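Ribulose bisphosphate carboxylase (Pyrococcus horikoshii, PDB 2CWX) probably catalyses the magnesium-dependent addition of carbon dioxide and water to ribulose 1,5-bisphosphate, giving two molecules of 3-phosphoglycerate, as part of archaeal AMP degradation. Local coordinates at residues A[132-137]-A[264-269]; A[152-157]-A[182-187]; A[302-307]-A[335-340]; A[308-313]-A[341-346]. One frame throughout, in Å; residues are numbered along the deposited sequence.

Interaction 1 of 4, residues A[132-137]-A[264-269]; sequences HFKGPQ and MREVTE
Arg265 reaches out of its helix and grips a loop by a single backbone carbonyl, that of Gly135. NE and NH2 of Arg265 both donate to Gly135 O, at 3.0 and 2.9 Å, and the oxygen lies in the guanidinium plane. A bend at chi2 (67°) turns the arginine chain toward the loop. The other edge of the group is engaged by a salt bridge one helical turn on, Arg265 NH1 to Glu269 OE1 at 2.9 Å, with NH2 also donating to that oxygen; gripped along two edges, the guanidinium is fixed in rotation.

A second polar link is made by Gln137, whose extended chain brings NE2 within 2.9 Å of Thr268 O, approaching from above the carbonyl plane. One water bridges Gln137 NE2 and Thr268 OG1.

The nonpolar part is the Lys134 chain, bent so that CE sits over the centre of one guanidinium face, 3.7 Å above its plane.

The loop thus bonds to helix 258-271 of the catalytic barrel, whose other sides meet helix 231-244 and strand 248-252. Gly135 also pairs by its backbone with Met304 of helix 295-305, and Arg204 of a second subunit donates to Glu269 O.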
loop_
_atom_site.group_PDB
_atom_site.type_symbol
_atom_site.label_atom_id
_atom_site.label_comp_id
_atom_site.label_asym_id
_atom_site.label_seq_id
_atom_site.Cartn_x
_atom_site.Cartn_y
_atom_site.Cartn_z
ATOM N N HIS A 132 -29.206 9.372 -9.329
ATOM C CA HIS A 132 -27.874 9.355 -8.736
ATOM C C HIS A 132 -27.898 8.791 -7.315
ATOM O O HIS A 132 -26.951 8.973 -6.624
ATOM C CB HIS A 132 -27.261 10.753 -8.762
ATOM C CG HIS A 132 -27.187 11.296 -10.143
ATOM N ND1 HIS A 132 -28.087 12.223 -10.641
ATOM C CD2 HIS A 132 -26.407 10.929 -11.177
ATOM C CE1 HIS A 132 -27.811 12.440 -11.921
ATOM N NE2 HIS A 132 -26.804 11.670 -12.266
ATOM N N PHE A 133 -28.998 8.143 -6.912
ATOM C CA PHE A 133 -29.106 7.431 -5.642
ATOM C C PHE A 133 -29.407 5.990 -5.962
ATOM O O PHE A 133 -30.112 5.706 -6.927
ATOM C CB PHE A 133 -30.211 8.067 -4.793
ATOM C CG PHE A 133 -29.807 9.378 -4.252
ATOM C CD1 PHE A 133 -29.990 10.534 -4.998
ATOM C CD2 PHE A 133 -29.064 9.444 -3.099
ATOM C CE1 PHE A 133 -29.486 11.757 -4.555
ATOM C CE2 PHE A 133 -28.598 10.666 -2.628
ATOM C CZ PHE A 133 -28.830 11.830 -3.368
ATOM N N LYS A 134 -28.919 5.063 -5.143
ATOM C CA LYS A 134 -29.131 3.654 -5.442
ATOM C C LYS A 134 -30.366 3.076 -4.784
ATOM O O LYS A 134 -30.898 2.073 -5.242
ATOM C CB LYS A 134 -27.925 2.810 -4.985
ATOM C CG LYS A 134 -26.629 3.217 -5.629
ATOM C CD LYS A 134 -25.428 2.409 -5.098
ATOM C CE LYS A 134 -24.971 2.893 -3.643
ATOM N NZ LYS A 134 -24.496 4.353 -3.349
ATOM N N GLY A 135 -30.773 3.655 -3.655
ATOM C CA GLY A 135 -31.800 3.060 -2.832
ATOM C C GLY A 135 -31.326 1.827 -2.116
ATOM O O GLY A 135 -30.130 1.553 -2.083
ATOM N N PRO A 136 -32.231 1.093 -1.464
ATOM C CA PRO A 136 -31.804 -0.099 -0.706
ATOM C C PRO A 136 -31.065 -1.114 -1.555
ATOM O O PRO A 136 -31.435 -1.387 -2.689
ATOM C CB PRO A 136 -33.109 -0.676 -0.161
ATOM C CG PRO A 136 -34.077 0.459 -0.221
ATOM C CD PRO A 136 -33.660 1.356 -1.332
ATOM N N GLN A 137 -29.990 -1.671 -1.011
ATOM C CA GLN A 137 -29.257 -2.756 -1.701
ATOM C C GLN A 137 -30.120 -4.021 -1.751
ATOM O O GLN A 137 -30.134 -4.757 -2.762
ATOM C CB GLN A 137 -27.937 -3.045 -0.959
ATOM C CG GLN A 137 -27.109 -4.121 -1.622
ATOM C CD GLN A 137 -25.800 -4.451 -0.912
ATOM O OE1 GLN A 137 -25.119 -5.407 -1.336
ATOM N NE2 GLN A 137 -25.446 -3.694 0.185
ATOM N N MET A 264 -21.595 5.388 4.526
ATOM C CA MET A 264 -21.794 4.024 4.978
ATOM C C MET A 264 -22.591 3.162 3.973
ATOM O O MET A 264 -22.397 1.948 3.904
ATOM C CB MET A 264 -22.470 3.937 6.338
ATOM C CG MET A 264 -21.630 4.403 7.497
ATOM S SD MET A 264 -20.075 3.502 7.620
ATOM C CE MET A 264 -20.646 1.903 7.767
ATOM N N ARG A 265 -23.413 3.789 3.156
ATOM C CA ARG A 265 -24.175 3.045 2.156
ATOM C C ARG A 265 -23.197 2.520 1.095
ATOM O O ARG A 265 -23.440 1.494 0.477
ATOM C CB ARG A 265 -25.216 3.973 1.508
ATOM C CG ARG A 265 -25.932 3.414 0.293
ATOM C CD ARG A 265 -26.840 2.259 0.607
ATOM N NE ARG A 265 -27.475 1.680 -0.597
ATOM C CZ ARG A 265 -26.927 0.721 -1.351
ATOM N NH1 ARG A 265 -25.728 0.242 -1.081
ATOM N NH2 ARG A 265 -27.567 0.252 -2.411
ATOM N N GLU A 266 -22.092 3.234 0.858
ATOM C CA GLU A 266 -21.060 2.731 -0.085
ATOM C C GLU A 266 -20.308 1.539 0.542
ATOM O O GLU A 266 -20.025 0.523 -0.111
ATOM C CB GLU A 266 -20.080 3.865 -0.512
ATOM C CG GLU A 266 -20.758 5.167 -1.015
ATOM C CD GLU A 266 -19.829 6.420 -0.973
ATOM O OE1 GLU A 266 -20.240 7.567 -0.454
ATOM O OE2 GLU A 266 -18.663 6.273 -1.486
ATOM N N VAL A 267 -19.979 1.685 1.810
ATOM C CA VAL A 267 -19.337 0.645 2.580
ATOM C C VAL A 267 -20.206 -0.622 2.568
ATOM O O VAL A 267 -19.715 -1.740 2.331
ATOM C CB VAL A 267 -19.075 1.116 4.045
ATOM C CG1 VAL A 267 -18.606 -0.037 4.924
ATOM C CG2 VAL A 267 -18.039 2.202 4.054
ATOM N N THR A 268 -21.492 -0.465 2.864
ATOM C CA THR A 268 -22.354 -1.646 2.954
ATOM C C THR A 268 -22.601 -2.234 1.569
ATOM O O THR A 268 -22.817 -3.422 1.454
ATOM C CB THR A 268 -23.683 -1.355 3.651
ATOM O OG1 THR A 268 -24.362 -0.260 3.008
ATOM C CG2 THR A 268 -23.454 -0.936 5.073
ATOM N N GLU A 269 -22.503 -1.413 0.516
ATOM C CA GLU A 269 -22.479 -1.961 -0.846
ATOM C C GLU A 269 -21.283 -2.879 -1.042
ATOM O O GLU A 269 -21.444 -3.987 -1.560
ATOM C CB GLU A 269 -22.497 -0.859 -1.902
ATOM C CG GLU A 269 -22.593 -1.316 -3.360
ATOM C CD GLU A 269 -23.937 -1.961 -3.729
ATOM O OE1 GLU A 269 -24.998 -1.644 -3.135
ATOM O OE2 GLU A 269 -23.925 -2.792 -4.674
HETATM O O HOH W 1 -26.404 -1.700 1.885
#

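Interaction 2 of 4, residues A[152-157]-A[182-187]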
loop_
_atom_site.group_PDB
_atom_site.type_symbol
_atom_site.label_atom_id
_atom_site.label_comp_id
_atom_site.label_asym_id
_atom_site.label_seq_id
_atom_site.Cartn_x
_atom_site.Cartn_y
_atom_site.Cartn_z
ATOM N N ARG A 152 -44.583 -14.115 5.803
ATOM C CA ARG A 152 -44.965 -13.537 7.087
ATOM C C ARG A 152 -44.062 -12.347 7.426
ATOM O O ARG A 152 -42.995 -12.184 6.834
ATOM C CB ARG A 152 -44.873 -14.593 8.204
ATOM C CG ARG A 152 -43.448 -15.087 8.522
ATOM C CD ARG A 152 -43.373 -16.041 9.731
ATOM N NE ARG A 152 -42.038 -16.611 9.869
ATOM C CZ ARG A 152 -40.988 -15.974 10.427
ATOM N NH1 ARG A 152 -41.103 -14.741 10.917
ATOM N NH2 ARG A 152 -39.814 -16.564 10.481
ATOM N N PRO A 153 -44.480 -11.526 8.365
ATOM C CA PRO A 153 -43.581 -10.513 8.904
ATOM C C PRO A 153 -42.373 -11.156 9.575
ATOM O O PRO A 153 -42.434 -12.315 10.014
ATOM C CB PRO A 153 -44.440 -9.735 9.900
ATOM C CG PRO A 153 -45.721 -10.334 9.911
ATOM C CD PRO A 153 -45.833 -11.435 8.907
ATOM N N LEU A 154 -41.283 -10.412 9.634
ATOM C CA LEU A 154 -40.119 -10.845 10.400
ATOM C C LEU A 154 -40.311 -10.369 11.836
ATOM O O LEU A 154 -41.132 -9.495 12.098
ATOM C CB LEU A 154 -38.824 -10.267 9.826
ATOM C CG LEU A 154 -38.292 -10.777 8.482
ATOM C CD1 LEU A 154 -37.171 -9.880 7.940
ATOM C CD2 LEU A 154 -37.723 -12.130 8.635
ATOM N N THR A 155 -39.577 -10.980 12.757
ATOM C CA THR A 155 -39.642 -10.646 14.169
ATOM C C THR A 155 -38.263 -10.249 14.679
ATOM O O THR A 155 -37.251 -10.830 14.262
ATOM C CB THR A 155 -40.140 -11.823 15.011
ATOM O OG1 THR A 155 -39.319 -12.989 14.807
ATOM C CG2 THR A 155 -41.554 -12.181 14.638
ATOM N N ALA A 156 -38.261 -9.257 15.559
ATOM C CA ALA A 156 -37.103 -8.746 16.185
ATOM C C ALA A 156 -37.346 -8.548 17.698
ATOM O O ALA A 156 -38.438 -8.316 18.135
ATOM C CB ALA A 156 -36.670 -7.424 15.514
ATOM N N THR A 157 -36.283 -8.620 18.482
ATOM C CA THR A 157 -36.365 -8.314 19.886
ATOM C C THR A 157 -35.070 -7.668 20.365
ATOM O O THR A 157 -33.973 -8.195 20.104
ATOM C CB THR A 157 -36.552 -9.622 20.663
ATOM O OG1 THR A 157 -37.883 -10.119 20.468
ATOM C CG2 THR A 157 -36.486 -9.335 22.155
ATOM N N ILE A 182 -37.405 -15.987 17.327
ATOM C CA ILE A 182 -37.142 -14.632 16.868
ATOM C C ILE A 182 -36.205 -14.719 15.647
ATOM O O ILE A 182 -35.297 -15.511 15.615
ATOM C CB ILE A 182 -36.506 -13.799 17.969
ATOM C CG1 ILE A 182 -37.518 -13.494 19.086
ATOM C CG2 ILE A 182 -35.978 -12.499 17.457
ATOM C CD1 ILE A 182 -38.848 -12.891 18.594
ATOM N N ASP A 183 -36.452 -13.902 14.650
ATOM C CA ASP A 183 -35.585 -13.860 13.470
ATOM C C ASP A 183 -34.384 -12.966 13.710
ATOM O O ASP A 183 -33.281 -13.347 13.358
ATOM C CB ASP A 183 -36.328 -13.326 12.259
ATOM C CG ASP A 183 -37.617 -14.078 11.972
ATOM O OD1 ASP A 183 -37.544 -15.256 11.549
ATOM O OD2 ASP A 183 -38.738 -13.541 12.104
ATOM N N LEU A 184 -34.599 -11.793 14.301
ATOM C CA LEU A 184 -33.567 -10.767 14.412
ATOM C C LEU A 184 -33.372 -10.317 15.859
ATOM O O LEU A 184 -34.303 -9.785 16.511
ATOM C CB LEU A 184 -33.908 -9.541 13.571
ATOM C CG LEU A 184 -34.398 -9.776 12.149
ATOM C CD1 LEU A 184 -34.870 -8.516 11.504
ATOM C CD2 LEU A 184 -33.279 -10.351 11.321
ATOM N N LEU A 185 -32.173 -10.556 16.380
ATOM C CA LEU A 185 -31.731 -9.941 17.629
ATOM C C LEU A 185 -31.403 -8.485 17.308
ATOM O O LEU A 185 -30.828 -8.194 16.266
ATOM C CB LEU A 185 -30.483 -10.649 18.129
ATOM C CG LEU A 185 -29.824 -10.069 19.382
ATOM C CD1 LEU A 185 -30.678 -10.311 20.611
ATOM C CD2 LEU A 185 -28.440 -10.642 19.562
ATOM N N LYS A 186 -31.793 -7.570 18.181
ATOM C CA LYS A 186 -31.580 -6.155 17.952
ATOM C C LYS A 186 -30.917 -5.499 19.138
ATOM O O LYS A 186 -31.367 -5.614 20.238
ATOM C CB LYS A 186 -32.891 -5.437 17.590
ATOM C CG LYS A 186 -32.715 -3.921 17.304
ATOM C CD LYS A 186 -34.011 -3.287 16.776
ATOM C CE LYS A 186 -33.901 -1.742 16.771
ATOM N NZ LYS A 186 -33.420 -1.203 18.166
ATOM N N ASP A 187 -29.807 -4.813 18.891
ATOM C CA ASP A 187 -29.188 -4.007 19.909
ATOM C C ASP A 187 -30.047 -2.763 20.130
ATOM O O ASP A 187 -30.604 -2.214 19.195
ATOM C CB ASP A 187 -27.831 -3.521 19.424
ATOM C CG ASP A 187 -26.734 -4.542 19.547
ATOM O OD1 ASP A 187 -26.912 -5.604 20.197
ATOM O OD2 ASP A 187 -25.614 -4.309 19.001
#
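Arg152 and Asp183 meet as a textbook end-on salt bridge just before the N-terminal ends of two parallel strands. NH1 of Arg152 donates to Asp183 OD2 at 2.9 Å and NH2 of Arg152 to Asp183 OD1 at 2.8 Å, both almost straight (176°) and both on syn lone pairs, with the two planes only 13° apart.

Asp183 OD2 is held further by Thr155: the backbone N of Thr155 takes its anti lone pair at 2.8 Å, while Thr155 OG1 donates from above the carboxylate plane. With chi1 at 56°, OG1 of Thr155 sits between its own N and carbonyl carbon, where it also accepts from Asp183 N at 3.0 Å. Three donors on one buried oxygen would be expected to favour the ionised carboxylate.

Backbone bonds continue the register from there, Leu184 N to Thr155 O, Thr157 N to Leu184 O and Lys186 N to Thr157 O, while Ala156 CA makes a close CA-H...O contact with Leu184 O.

Apolar contact is lighter, Ala156 CB meeting Leu184 CB at 4.0 Å on one face of the sheet. On the other, the CD1 methyl of Ile182 packs against the hydroxyl oxygen OG1 of Thr157 at 3.5 Å.

The pair forms the first beta-alpha-beta crossover of the TIM barrel, through helix 167-180, and carries Lys186, here an unmodified lysine, predicted to bind magnesium once carbamylated. Strand 154-157 is flanked on its other edge by strand 368-370, strand 184-186 by 222-224, and helix 382-398 packs against Thr155 and Ile182.

Interaction 3 of 4, residues A[302-307]-A[335-340]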
loop_
_atom_site.group_PDB
_atom_site.type_symbol
_atom_site.label_atom_id
_atom_site.label_comp_id
_atom_site.label_asym_id
_atom_site.label_seq_id
_atom_site.Cartn_x
_atom_site.Cartn_y
_atom_site.Cartn_z
ATOM N N ALA A 302 -34.009 8.728 3.620
ATOM C CA ALA A 302 -33.353 7.466 4.050
ATOM C C ALA A 302 -33.559 6.345 3.059
ATOM O O ALA A 302 -32.663 5.542 2.845
ATOM C CB ALA A 302 -33.862 7.054 5.396
ATOM N N ARG A 303 -34.735 6.300 2.430
ATOM C CA ARG A 303 -35.013 5.303 1.426
ATOM C C ARG A 303 -34.167 5.596 0.134
ATOM O O ARG A 303 -33.599 4.711 -0.450
ATOM C CB ARG A 303 -36.515 5.206 1.114
ATOM C CG ARG A 303 -36.838 4.326 -0.103
ATOM C CD ARG A 303 -38.274 3.898 -0.189
ATOM N NE ARG A 303 -38.478 2.980 -1.303
ATOM C CZ ARG A 303 -39.562 2.872 -2.061
ATOM N NH1 ARG A 303 -40.641 3.613 -1.849
ATOM N NH2 ARG A 303 -39.548 1.991 -3.060
ATOM N N MET A 304 -34.041 6.853 -0.245
ATOM C CA MET A 304 -33.230 7.211 -1.432
ATOM C C MET A 304 -31.808 6.805 -1.296
ATOM O O MET A 304 -31.219 6.243 -2.214
ATOM C CB MET A 304 -33.234 8.709 -1.616
ATOM C CG MET A 304 -34.488 9.197 -2.060
ATOM S SD MET A 304 -34.472 11.008 -2.295
ATOM C CE MET A 304 -33.282 11.193 -3.362
ATOM N N ILE A 305 -31.233 7.080 -0.135
ATOM C CA ILE A 305 -29.848 6.680 0.139
ATOM C C ILE A 305 -29.781 5.185 0.168
ATOM O O ILE A 305 -28.927 4.553 -0.482
ATOM C CB ILE A 305 -29.329 7.293 1.448
ATOM C CG1 ILE A 305 -29.250 8.791 1.331
ATOM C CG2 ILE A 305 -27.906 6.777 1.790
ATOM C CD1 ILE A 305 -29.027 9.518 2.664
ATOM N N GLY A 306 -30.699 4.602 0.917
ATOM C CA GLY A 306 -30.973 3.185 0.817
ATOM C C GLY A 306 -30.797 2.429 2.125
ATOM O O GLY A 306 -30.045 1.482 2.151
ATOM N N VAL A 307 -31.487 2.845 3.180
ATOM C CA VAL A 307 -31.743 1.930 4.312
ATOM C C VAL A 307 -32.728 0.828 3.861
ATOM O O VAL A 307 -33.534 1.049 3.021
ATOM C CB VAL A 307 -32.247 2.654 5.556
ATOM C CG1 VAL A 307 -31.282 3.826 5.930
ATOM C CG2 VAL A 307 -33.621 3.192 5.371
ATOM N N SER A 335 -44.049 1.556 -1.524
ATOM C CA SER A 335 -44.525 1.914 -2.865
ATOM C C SER A 335 -43.488 1.694 -3.969
ATOM O O SER A 335 -42.285 1.737 -3.740
ATOM C CB SER A 335 -44.977 3.387 -2.888
ATOM O OG SER A 335 -43.902 4.281 -2.674
ATOM N N LYS A 336 -43.942 1.451 -5.192
ATOM C CA LYS A 336 -43.018 1.446 -6.316
ATOM C C LYS A 336 -42.513 2.867 -6.490
ATOM O O LYS A 336 -43.271 3.820 -6.383
ATOM C CB LYS A 336 -43.679 0.935 -7.598
ATOM C CG LYS A 336 -42.711 0.966 -8.813
ATOM C CD LYS A 336 -43.269 0.286 -10.080
ATOM C CE LYS A 336 -42.117 -0.180 -10.994
ATOM N NZ LYS A 336 -42.524 -0.150 -12.449
ATOM N N TRP A 337 -41.206 2.993 -6.729
ATOM C CA TRP A 337 -40.535 4.265 -6.821
ATOM C C TRP A 337 -39.302 4.127 -7.735
ATOM O O TRP A 337 -38.157 4.099 -7.251
ATOM C CB TRP A 337 -40.088 4.779 -5.439
ATOM C CG TRP A 337 -39.756 6.277 -5.448
ATOM C CD1 TRP A 337 -40.180 7.217 -6.367
ATOM C CD2 TRP A 337 -38.942 6.997 -4.503
ATOM N NE1 TRP A 337 -39.666 8.453 -6.052
ATOM C CE2 TRP A 337 -38.912 8.353 -4.913
ATOM C CE3 TRP A 337 -38.241 6.632 -3.343
ATOM C CZ2 TRP A 337 -38.253 9.344 -4.189
ATOM C CZ3 TRP A 337 -37.534 7.616 -2.647
ATOM C CH2 TRP A 337 -37.533 8.954 -3.081
ATOM N N GLU A 338 -39.559 4.011 -9.036
ATOM C CA GLU A 338 -38.495 3.910 -10.045
ATOM C C GLU A 338 -37.601 2.705 -9.693
ATOM O O GLU A 338 -38.128 1.644 -9.399
ATOM C CB GLU A 338 -37.730 5.235 -10.152
ATOM C CG GLU A 338 -38.620 6.441 -10.496
ATOM C CD GLU A 338 -39.058 6.474 -11.975
ATOM O OE1 GLU A 338 -38.912 5.437 -12.667
ATOM O OE2 GLU A 338 -39.497 7.561 -12.465
ATOM N N HIS A 339 -36.280 2.877 -9.710
ATOM C CA HIS A 339 -35.318 1.831 -9.368
ATOM C C HIS A 339 -35.115 1.663 -7.857
ATOM O O HIS A 339 -34.326 0.849 -7.438
ATOM C CB HIS A 339 -33.947 2.149 -10.033
ATOM C CG HIS A 339 -33.400 3.478 -9.642
ATOM N ND1 HIS A 339 -33.986 4.660 -10.033
ATOM C CD2 HIS A 339 -32.367 3.815 -8.830
ATOM C CE1 HIS A 339 -33.335 5.671 -9.481
ATOM N NE2 HIS A 339 -32.346 5.187 -8.751
ATOM N N ILE A 340 -35.762 2.472 -7.039
ATOM C CA ILE A 340 -35.508 2.470 -5.600
ATOM C C ILE A 340 -36.335 1.349 -4.952
ATOM O O ILE A 340 -37.576 1.379 -4.967
ATOM C CB ILE A 340 -35.873 3.837 -4.968
ATOM C CG1 ILE A 340 -35.210 5.016 -5.683
ATOM C CG2 ILE A 340 -35.546 3.868 -3.499
ATOM C CD1 ILE A 340 -33.672 5.092 -5.607
#
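Arg303 NH2 donates to Ser335 O at 2.8 Å, meeting that carbonyl almost head-on (176°), and illustrates how a helix can hold a loop through the loop's own carbonyls. NH1 of Arg303 adds a weak bond to the same oxygen, and NH2 a second weak one to Ile340 O. The chain is extended from CG to NE, which carries the guanidinium past Ile340, whose CG2 touches Arg303 CG at 3.7 Å. Trp337 lies over one guanidinium face, its CE3 3.9 Å above the plane toward the rim; the two planes are 59° apart, so this is no parallel stack.

Beside it, Met304 brings its CG close to Trp337 CH2 and makes a Met-aromatic contact, SD lying 5.0 Å from the centroid of the Trp337 six-membered ring in an oblique approach.

In the next shell, a type II' turn from Trp337 to Ile340 sets both side chains facing the helix. Phe332 receives Arg303 in a cation-pi contact, meets Trp337 edge-to-face, and accepts from Ser335 OG with its carbonyl.

Here helix 295-305 ends in a Schellman motif at Gly306, and the loop joins helix 323-334 to strand 344-347; Leu130 of helix 127-130 packs on both Met304 and Trp337.

Interaction 4 of 4, residues A[308-313]-A[341-346]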
loop_
_atom_site.group_PDB
_atom_site.type_symbol
_atom_site.label_atom_id
_atom_site.label_comp_id
_atom_site.label_asym_id
_atom_site.label_seq_id
_atom_site.Cartn_x
_atom_site.Cartn_y
_atom_site.Cartn_z
ATOM N N ASP A 308 -32.597 -0.363 4.418
ATOM C CA ASP A 308 -33.398 -1.519 4.047
ATOM C C ASP A 308 -34.611 -1.716 4.943
ATOM O O ASP A 308 -35.598 -2.291 4.496
ATOM C CB ASP A 308 -32.540 -2.780 4.025
ATOM C CG ASP A 308 -31.413 -2.681 3.041
ATOM O OD1 ASP A 308 -31.659 -2.954 1.834
ATOM O OD2 ASP A 308 -30.236 -2.353 3.359
ATOM N N GLN A 309 -34.532 -1.262 6.193
ATOM C CA GLN A 309 -35.650 -1.296 7.141
ATOM C C GLN A 309 -35.539 -0.015 7.946
ATOM O O GLN A 309 -34.425 0.438 8.215
ATOM C CB GLN A 309 -35.579 -2.480 8.139
ATOM C CG GLN A 309 -34.812 -3.592 7.681
ATOM C CD GLN A 309 -34.817 -4.819 8.542
ATOM O OE1 GLN A 309 -34.592 -4.766 9.768
ATOM N NE2 GLN A 309 -34.908 -5.952 7.889
ATOM N N ILE A 310 -36.648 0.550 8.347
ATOM C CA ILE A 310 -36.651 1.714 9.208
ATOM C C ILE A 310 -37.826 1.694 10.174
ATOM O O ILE A 310 -38.910 1.296 9.792
ATOM C CB ILE A 310 -36.659 3.020 8.367
ATOM C CG1 ILE A 310 -36.401 4.232 9.244
ATOM C CG2 ILE A 310 -37.949 3.201 7.612
ATOM C CD1 ILE A 310 -36.067 5.509 8.423
ATOM N N HIS A 311 -37.606 2.166 11.402
ATOM C CA HIS A 311 -38.691 2.336 12.390
ATOM C C HIS A 311 -39.705 3.410 11.931
ATOM O O HIS A 311 -39.298 4.500 11.532
ATOM C CB HIS A 311 -38.150 2.785 13.765
ATOM C CG HIS A 311 -37.184 1.847 14.417
ATOM N ND1 HIS A 311 -36.391 2.234 15.486
ATOM C CD2 HIS A 311 -36.878 0.546 14.179
ATOM C CE1 HIS A 311 -35.629 1.210 15.851
ATOM N NE2 HIS A 311 -35.912 0.175 15.087
ATOM N N THR A 312 -41.004 3.088 11.942
ATOM C CA THR A 312 -42.060 4.070 11.674
ATOM C C THR A 312 -43.115 4.247 12.789
ATOM O O THR A 312 -43.767 5.286 12.848
ATOM C CB THR A 312 -42.834 3.738 10.370
ATOM O OG1 THR A 312 -43.547 2.507 10.517
ATOM C CG2 THR A 312 -41.897 3.495 9.192
ATOM N N GLY A 313 -43.337 3.231 13.608
ATOM C CA GLY A 313 -44.477 3.238 14.535
ATOM C C GLY A 313 -45.597 2.212 14.287
ATOM O O GLY A 313 -45.681 1.586 13.214
ATOM N N ARG A 341 -35.657 0.346 -4.407
ATOM C CA ARG A 341 -36.349 -0.773 -3.805
ATOM C C ARG A 341 -37.164 -0.334 -2.588
ATOM O O ARG A 341 -36.829 0.642 -1.918
ATOM C CB ARG A 341 -35.384 -1.874 -3.380
ATOM C CG ARG A 341 -34.804 -2.665 -4.515
ATOM C CD ARG A 341 -33.806 -3.678 -3.981
ATOM N NE ARG A 341 -33.180 -4.526 -4.991
ATOM C CZ ARG A 341 -33.678 -5.681 -5.416
ATOM N NH1 ARG A 341 -34.837 -6.170 -4.950
ATOM N NH2 ARG A 341 -33.019 -6.363 -6.349
ATOM N N PRO A 342 -38.255 -1.048 -2.343
ATOM C CA PRO A 342 -39.069 -0.836 -1.138
ATOM C C PRO A 342 -38.317 -1.192 0.149
ATOM O O PRO A 342 -37.404 -1.992 0.124
ATOM C CB PRO A 342 -40.258 -1.765 -1.347
ATOM C CG PRO A 342 -39.829 -2.760 -2.255
ATOM C CD PRO A 342 -38.787 -2.131 -3.181
ATOM N N VAL A 343 -38.690 -0.537 1.229
ATOM C CA VAL A 343 -38.065 -0.624 2.548
ATOM C C VAL A 343 -39.085 -1.293 3.482
ATOM O O VAL A 343 -40.293 -0.977 3.431
ATOM C CB VAL A 343 -37.772 0.806 3.075
ATOM C CG1 VAL A 343 -37.234 0.812 4.507
ATOM C CG2 VAL A 343 -36.781 1.544 2.132
ATOM N N PHE A 344 -38.616 -2.202 4.335
ATOM C CA PHE A 344 -39.490 -2.723 5.397
ATOM C C PHE A 344 -39.745 -1.672 6.456
ATOM O O PHE A 344 -38.788 -1.216 7.084
ATOM C CB PHE A 344 -38.820 -3.844 6.158
ATOM C CG PHE A 344 -39.121 -5.237 5.669
ATOM C CD1 PHE A 344 -38.114 -6.017 5.165
ATOM C CD2 PHE A 344 -40.368 -5.783 5.807
ATOM C CE1 PHE A 344 -38.340 -7.328 4.761
ATOM C CE2 PHE A 344 -40.623 -7.091 5.384
ATOM C CZ PHE A 344 -39.620 -7.862 4.856
ATOM N N PRO A 345 -40.993 -1.336 6.738
ATOM C CA PRO A 345 -41.308 -0.647 7.978
ATOM C C PRO A 345 -41.029 -1.542 9.170
ATOM O O PRO A 345 -41.240 -2.729 9.079
ATOM C CB PRO A 345 -42.831 -0.397 7.884
ATOM C CG PRO A 345 -43.186 -0.647 6.476
ATOM C CD PRO A 345 -42.184 -1.580 5.926
ATOM N N VAL A 346 -40.581 -0.967 10.275
ATOM C CA VAL A 346 -40.355 -1.728 11.494
ATOM C C VAL A 346 -41.399 -1.188 12.452
ATOM O O VAL A 346 -41.435 0.018 12.736
ATOM C CB VAL A 346 -38.940 -1.483 12.085
ATOM C CG1 VAL A 346 -38.714 -2.274 13.369
ATOM C CG2 VAL A 346 -37.888 -1.835 11.051
HETATM O O HOH W 2 -40.875 2.252 15.256
#
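His311 and Val346 face the same side of the sheet, CD2 of the His311 ring lying 3.5 Å from Val346 CG1. The other branch of Val346 does separate work: with CG1 anti to the backbone N (chi1 179°), CG2 is turned toward Gln309, reaching CB of Gln309 at 3.8 Å. One valine thus fills the step between two side chains of the neighbouring strand. Gln309 CB also comes close to Phe344 O, and its amide is engaged beyond the pair, where its OE1 hydrogen-bonds with ND1 of His276.

The tight part of the contact is the paired strands themselves, through which the backbone ladder runs: Phe344 N to Asp308 O, Ile310 N to Phe344 O at 3.0 Å, and Val346 N to Ile310 O at 2.9 Å. On the reverse face, Ile310 CG2 meets Val343 CG1 at 4.0 Å.

Just beyond the strands, at Thr312 and Gly313, the grip slackens. Thr312 N still reaches Val346 O, but at 3.2 Å, whereas Gly313 N is linked to that oxygen by a water through two weak bonds. Thr312 and Pro345 merely lie side by side, and Thr312 OG1 bonds with Asn330.

His311, a predicted substrate-binding residue, stands edge-to-face with His278, the predicted proton acceptor. With helix 323-334 between them the two strands make a beta-alpha-beta unit of the TIM barrel, that helix packing on Ile310, Thr312 and Pro345, helix 139-147 against Gln309 and Phe344, and strands 274-278 and 368-370 on the outer edges.

Interactions 2 and 4 are two strand pairs of one eight-stranded parallel barrel, their centres about 13 Å apart with strand 368-370 between them; Lys186 and His311 bring them together at the predicted active site. Interactions 1 and 3 lie away from that site and touch each other, with centres about 10 Å apart, through Phe133 with His339 and Gly135 with Met304. Along the chain, interaction 2 falls between the two segments of interaction 1, while interactions 3 and 4 alternate, since helix 295-305 leads into strand 309-311 and loop 335-340 into strand 344-347. Arg303 bonding to Arg341 O joins these two. Loop 132-137 meets interaction 4 separately, Pro136 packing against Arg341, Asp308 and Val343.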